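Local coordinates for putative OmpA family lipoprotein (Burkholderia cenocepacia, PDB 5LKW), which binds diaminopimelic acid, a peptidoglycan component, through its periplasmic OmpA-like domain and probably works in the Tol-Pal system, which supports outer membrane integrity and invagination during cell division, at residues His38-Leu42 against Asp117-Gln121; Val50-Thr56 against Met90-Gly96. All blocks are in the same frame, centred on the assembly; numbering follows the deposited sequence.

Running from the N terminus, the chain passes through strand 17-19, helix 32-44 and strand 50-55, then helix 62-82 and strand 90-96, and ends with helix 107-113 and strand 115-120. Contact 1 closes the longer loop, bringing the first long helix against the last strand. Contact 2 lies wholly within that loop and closes a shorter one, pairing strands 50-55 and 90-96, which precede and follow helix 62-82 in the chain. The two meet in the sheet, where strand 115-120 runs antiparallel beside strand 50-55: Val119 N lies 2.6 Å from Leu51 O, a probable hydrogen bond. Together they join helix 32-44 and three of the four strands, with helix 62-82 connecting two of them.

Contact 1 (His38-Leu42 against Asp117-Gln121)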
loop_
_atom_site.group_PDB
_atom_site.type_symbol
_atom_site.label_atom_id
_atom_site.label_comp_id
_atom_site.label_asym_id
_atom_site.label_seq_id
_atom_site.Cartn_x
_atom_site.Cartn_y
_atom_site.Cartn_z
ATOM N N HIS A 38 -2.946 6.133 9.679
ATOM C CA HIS A 38 -1.524 6.142 9.332
ATOM C C HIS A 38 -0.913 7.534 9.209
ATOM O O HIS A 38 0.179 7.746 9.730
ATOM C CB HIS A 38 -1.202 5.227 8.156
ATOM C CG HIS A 38 -1.189 3.778 8.544
ATOM N ND1 HIS A 38 -2.316 2.980 8.489
ATOM C CD2 HIS A 38 -0.203 3.003 9.059
ATOM C CE1 HIS A 38 -2.011 1.766 8.912
ATOM N NE2 HIS A 38 -0.740 1.758 9.277
ATOM N N ALA A 39 -1.632 8.448 8.538
ATOM C CA ALA A 39 -1.215 9.846 8.383
ATOM C C ALA A 39 -0.946 10.518 9.742
ATOM O O ALA A 39 0.066 11.199 9.903
ATOM C CB ALA A 39 -2.241 10.648 7.597
ATOM N N GLN A 40 -1.856 10.316 10.691
ATOM C CA GLN A 40 -1.729 10.895 12.025
ATOM C C GLN A 40 -0.467 10.355 12.704
ATOM O O GLN A 40 0.340 11.131 13.225
ATOM C CB GLN A 40 -2.986 10.603 12.867
ATOM C CG GLN A 40 -3.160 11.417 14.153
ATOM C CD GLN A 40 -2.844 12.899 13.989
ATOM O OE1 GLN A 40 -3.354 13.571 13.083
ATOM N NE2 GLN A 40 -2.013 13.421 14.887
ATOM N N TYR A 41 -0.272 9.038 12.655
ATOM C CA TYR A 41 0.955 8.455 13.157
ATOM C C TYR A 41 2.208 9.074 12.513
ATOM O O TYR A 41 3.090 9.570 13.217
ATOM C CB TYR A 41 0.945 6.925 13.050
ATOM C CG TYR A 41 2.218 6.321 13.583
ATOM C CD1 TYR A 41 2.268 5.733 14.848
ATOM C CD2 TYR A 41 3.373 6.361 12.836
ATOM C CE1 TYR A 41 3.440 5.175 15.336
ATOM C CE2 TYR A 41 4.559 5.819 13.316
ATOM C CZ TYR A 41 4.591 5.221 14.558
ATOM O OH TYR A 41 5.796 4.691 15.010
ATOM N N LEU A 42 2.268 9.082 11.188
ATOM C CA LEU A 42 3.383 9.688 10.454
ATOM C C LEU A 42 3.729 11.185 10.800
ATOM O O LEU A 42 4.883 11.514 11.101
ATOM C CB LEU A 42 3.210 9.476 8.940
ATOM C CG LEU A 42 3.467 8.020 8.467
ATOM C CD1 LEU A 42 3.095 7.829 7.000
ATOM C CD2 LEU A 42 4.908 7.570 8.715
ATOM N N ASP A 117 1.229 -2.366 0.318
ATOM C CA ASP A 117 1.577 -2.479 1.725
ATOM C C ASP A 117 2.390 -1.275 2.213
ATOM O O ASP A 117 3.361 -0.845 1.549
ATOM C CB ASP A 117 2.437 -3.745 2.022
ATOM C CG ASP A 117 1.797 -5.040 1.545
ATOM O OD1 ASP A 117 0.563 -5.231 1.738
ATOM O OD2 ASP A 117 2.568 -5.891 1.010
ATOM N N LEU A 118 2.059 -0.865 3.446
ATOM C CA LEU A 118 2.796 0.149 4.185
ATOM C C LEU A 118 3.854 -0.613 4.926
ATOM O O LEU A 118 3.531 -1.373 5.846
ATOM C CB LEU A 118 1.853 0.896 5.159
ATOM C CG LEU A 118 0.843 1.956 4.636
ATOM C CD1 LEU A 118 -0.184 1.403 3.793
ATOM C CD2 LEU A 118 0.088 2.598 5.795
ATOM N N VAL A 119 5.121 -0.437 4.528
ATOM C CA VAL A 119 6.202 -1.195 5.194
ATOM C C VAL A 119 7.061 -0.206 6.025
ATOM O O VAL A 119 7.827 0.598 5.493
ATOM C CB VAL A 119 7.031 -2.003 4.182
ATOM C CG1 VAL A 119 8.041 -2.935 4.907
ATOM C CG2 VAL A 119 6.084 -2.795 3.151
ATOM N N TYR A 120 6.886 -0.257 7.331
ATOM C CA TYR A 120 7.411 0.789 8.187
ATOM C C TYR A 120 8.847 0.429 8.435
ATOM O O TYR A 120 9.134 -0.729 8.790
ATOM C CB TYR A 120 6.603 0.861 9.469
ATOM C CG TYR A 120 5.390 1.780 9.374
ATOM C CD1 TYR A 120 5.550 3.178 9.447
ATOM C CD2 TYR A 120 4.086 1.265 9.210
ATOM C CE1 TYR A 120 4.462 4.036 9.370
ATOM C CE2 TYR A 120 2.970 2.112 9.150
ATOM C CZ TYR A 120 3.171 3.527 9.237
ATOM O OH TYR A 120 2.128 4.461 9.207
ATOM N N GLN A 121 9.729 1.402 8.168
ATOM C CA GLN A 121 11.199 1.248 8.253
ATOM C C GLN A 121 11.712 1.240 9.690
ATOM O O GLN A 121 11.193 1.963 10.562
ATOM C CB GLN A 121 11.955 2.366 7.476
ATOM C CG GLN A 121 11.797 2.337 5.950
ATOM C CD GLN A 121 11.863 0.919 5.400
ATOM O OE1 GLN A 121 10.832 0.250 5.275
ATOM N NE2 GLN A 121 13.081 0.442 5.086
#
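A methyl-on-ring contact joins Leu118 to His38: CD2 of Leu118 sits over one face of the imidazole, 3.4 Å from the ring centroid and 17° off the normal, a CH-pi interaction. Leu118 and His38 approach from opposite directions, one from the strand and one from the helix. With CG of His38 anti to its carbonyl carbon (chi1 -76°), the ring extends toward Leu118 on the sheet, and a hydrogen bond from ND1 to Leu34 O within the same helix helps to fix its rotation.

The aromatic contacts centre on Tyr120. Its ring and that of His38 meet rim to rim, centroids 5.6 Å apart and planes only 21° from parallel, neither lying over the other. The Tyr41 ring is turned obliquely to Tyr120, with centroids 5.8 Å apart. Tyr41 OH is engaged by Arg48 and Asp4, whereas Tyr120 OH is buried here and has no polar partner in the model.

Apolar packing completes the interface. Leu42 CD2 touches the edge of the Tyr120 ring at CE1, 3.6 Å away, while Met80 of helix 62-82 packs on both His38 and Leu42. The aromatic cluster of His38, Tyr41 and Tyr120 lies between helix 32-44 and the sheet, consistent with the alpha/beta sandwich of OmpA-like domains.

Contact 2 (Val50-Thr56 against Met90-Gly96); sequences VLIQGNT and MEAVSLG. With API (2,6-diaminopimelic acid), chain C.
Strands 50-55 and 90-96 are the two parallel strands of a beta-alpha-beta unit whose connecting helix is 62-82, and strand 90-96 forms one border of the sheet within this chain. The backbone ladder begins with Glu91 N donating to Val50 O. Next come Ile52 N to Glu91 O, at 2.7 Å and nearly straight, Val93 N to Ile52 O, Gly54 N to Val93 O and Leu95 N to Gly54 O.

Up to Ser94, side chains alternate between the two faces. On the face toward helix 62-82, Val50 and Met90 lie side by side, CG1 of Val50 being 3.8 Å from Met90 CG, and Arg77 of the helix packs on Ile52 and Met90. On the other face, Leu51 crosses Val93 at about a right angle, with CD1 of Leu51 3.9 Å from CG2 of Val93. The extended Gln53 chain lays its amide beside Leu95, where NE2 comes within 3.7 Å of CD1.

The C-terminal end of strand 50-55, where the chain leaves for helix 62-82 in the beta-alpha-beta crossover, lies at the ligand pocket, which includes Thr56. There the ladder becomes irregular: Thr56 N donates to Gly96 O at 2.9 Å, but from 48° above the carbonyl plane. Gly96 has positive phi (52°), and its N-H is held by Ser94 OG in an ST turn; the same hydroxyl donates to Leu66 O. A water lies 2.8 Å from both Asn55 OD1 and Gly96 O and can donate to either, though more acceptors surround it than it has protons. Just beyond, Thr56 CB approaches the carboxylate atom O of API (diaminopimelic acid) to 3.3 Å. Arg72, which also bonds Asn55 O, and Asn65 of helix 62-82 hydrogen-bond the ligand.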
loop_
_atom_site.group_PDB
_atom_site.type_symbol
_atom_site.label_atom_id
_atom_site.label_comp_id
_atom_site.label_asym_id
_atom_site.label_seq_id
_atom_site.Cartn_x
_atom_site.Cartn_y
_atom_site.Cartn_z
ATOM N N VAL A 50 8.123 5.188 5.941
ATOM C CA VAL A 50 7.284 4.078 5.498
ATOM C C VAL A 50 7.619 3.847 4.032
ATOM O O VAL A 50 7.733 4.781 3.248
ATOM C CB VAL A 50 5.756 4.368 5.715
ATOM C CG1 VAL A 50 5.268 5.546 4.868
ATOM C CG2 VAL A 50 4.900 3.151 5.447
ATOM N N LEU A 51 7.803 2.583 3.684
ATOM C CA LEU A 51 7.946 2.199 2.309
ATOM C C LEU A 51 6.594 1.709 1.842
ATOM O O LEU A 51 6.031 0.808 2.442
ATOM C CB LEU A 51 8.950 1.059 2.210
ATOM C CG LEU A 51 9.310 0.595 0.824
ATOM C CD1 LEU A 51 10.191 1.620 0.078
ATOM C CD2 LEU A 51 10.041 -0.777 0.988
ATOM N N ILE A 52 6.093 2.261 0.746
ATOM C CA ILE A 52 4.780 1.843 0.248
ATOM C C ILE A 52 5.036 1.019 -1.008
ATOM O O ILE A 52 5.455 1.559 -2.004
ATOM C CB ILE A 52 3.866 3.076 -0.101
ATOM C CG1 ILE A 52 3.536 3.940 1.146
ATOM C CG2 ILE A 52 2.536 2.645 -0.787
ATOM C CD1 ILE A 52 3.252 5.378 0.682
ATOM N N GLN A 53 4.780 -0.290 -0.937
ATOM C CA GLN A 53 5.037 -1.275 -2.003
ATOM C C GLN A 53 3.717 -1.696 -2.699
ATOM O O GLN A 53 2.827 -2.294 -2.061
ATOM C CB GLN A 53 5.637 -2.550 -1.415
ATOM C CG GLN A 53 6.854 -2.387 -0.527
ATOM C CD GLN A 53 7.501 -3.723 -0.251
ATOM O OE1 GLN A 53 6.878 -4.619 0.317
ATOM N NE2 GLN A 53 8.751 -3.870 -0.662
ATOM N N GLY A 54 3.619 -1.378 -3.986
ATOM C CA GLY A 54 2.542 -1.812 -4.875
ATOM C C GLY A 54 2.827 -3.169 -5.532
ATOM O O GLY A 54 3.938 -3.425 -5.997
ATOM N N ASN A 55 1.810 -4.007 -5.547
ATOM C CA ASN A 55 1.842 -5.397 -6.030
ATOM C C ASN A 55 0.627 -5.530 -6.977
ATOM O O ASN A 55 -0.324 -4.729 -6.910
ATOM C CB ASN A 55 1.767 -6.429 -4.877
ATOM C CG ASN A 55 2.941 -6.317 -3.865
ATOM O OD1 ASN A 55 3.933 -6.997 -4.021
ATOM N ND2 ASN A 55 2.824 -5.432 -2.863
ATOM N N THR A 56 0.656 -6.520 -7.866
ATOM C CA THR A 56 -0.410 -6.707 -8.820
ATOM C C THR A 56 -0.707 -8.235 -8.825
ATOM O O THR A 56 0.092 -9.037 -8.334
ATOM C CB THR A 56 0.013 -6.270 -10.261
ATOM O OG1 THR A 56 0.959 -7.232 -10.786
ATOM C CG2 THR A 56 0.610 -4.863 -10.297
ATOM N N MET A 90 7.960 9.087 3.114
ATOM C CA MET A 90 7.214 8.146 2.277
ATOM C C MET A 90 8.000 7.854 1.031
ATOM O O MET A 90 8.504 8.779 0.378
ATOM C CB MET A 90 5.871 8.769 1.877
ATOM C CG MET A 90 4.900 8.853 3.045
ATOM S SD MET A 90 3.293 9.378 2.520
ATOM C CE MET A 90 3.719 11.007 1.780
ATOM N N GLU A 91 8.085 6.577 0.684
ATOM C CA GLU A 91 8.690 6.185 -0.585
ATOM C C GLU A 91 7.732 5.200 -1.294
ATOM O O GLU A 91 7.347 4.195 -0.688
ATOM C CB GLU A 91 10.065 5.562 -0.348
ATOM C CG GLU A 91 10.863 5.334 -1.665
ATOM C CD GLU A 91 12.193 4.627 -1.390
ATOM O OE1 GLU A 91 12.563 4.567 -0.202
ATOM O OE2 GLU A 91 12.849 4.133 -2.323
ATOM N N ALA A 92 7.296 5.534 -2.520
ATOM C CA ALA A 92 6.375 4.644 -3.291
ATOM C C ALA A 92 7.230 3.799 -4.227
ATOM O O ALA A 92 7.937 4.344 -5.071
ATOM C CB ALA A 92 5.394 5.451 -4.106
ATOM N N VAL A 93 7.216 2.482 -4.051
ATOM C CA VAL A 93 7.865 1.561 -5.010
ATOM C C VAL A 93 6.912 0.464 -5.544
ATOM O O VAL A 93 5.852 0.192 -4.955
ATOM C CB VAL A 93 9.088 0.881 -4.391
ATOM C CG1 VAL A 93 10.145 1.919 -4.087
ATOM C CG2 VAL A 93 8.685 0.068 -3.116
ATOM N N SER A 94 7.312 -0.181 -6.628
ATOM C CA SER A 94 6.541 -1.296 -7.221
ATOM C C SER A 94 7.316 -2.625 -7.241
ATOM O O SER A 94 8.448 -2.663 -7.749
ATOM C CB SER A 94 6.205 -1.006 -8.674
ATOM O OG SER A 94 5.271 -1.999 -9.175
ATOM N N LEU A 95 6.676 -3.687 -6.751
ATOM C CA LEU A 95 7.055 -5.089 -7.003
ATOM C C LEU A 95 6.325 -5.792 -8.174
ATOM O O LEU A 95 6.569 -6.978 -8.475
ATOM C CB LEU A 95 6.898 -5.914 -5.723
ATOM C CG LEU A 95 7.564 -5.275 -4.491
ATOM C CD1 LEU A 95 7.318 -6.030 -3.271
ATOM C CD2 LEU A 95 9.063 -5.037 -4.655
ATOM N N GLY A 96 5.471 -5.063 -8.862
ATOM C CA GLY A 96 4.764 -5.624 -9.968
ATOM C C GLY A 96 4.082 -6.927 -9.568
ATOM O O GLY A 96 3.425 -7.020 -8.490
HETATM C C API C . -4.037 -6.289 -11.700
HETATM C CA API C . -3.802 -6.779 -13.108
HETATM C C3 API C . -4.953 -7.488 -13.823
HETATM C C4 API C . -4.480 -7.879 -15.238
HETATM C C5 API C . -5.422 -7.455 -16.380
HETATM C C6 API C . -4.854 -7.692 -17.792
HETATM O O API C . -3.168 -6.599 -10.896
HETATM O OXT API C . -5.011 -5.604 -11.311
HETATM N N API C . -2.704 -7.738 -13.009
HETATM O O HOH W 1 4.339 -8.483 -6.346
#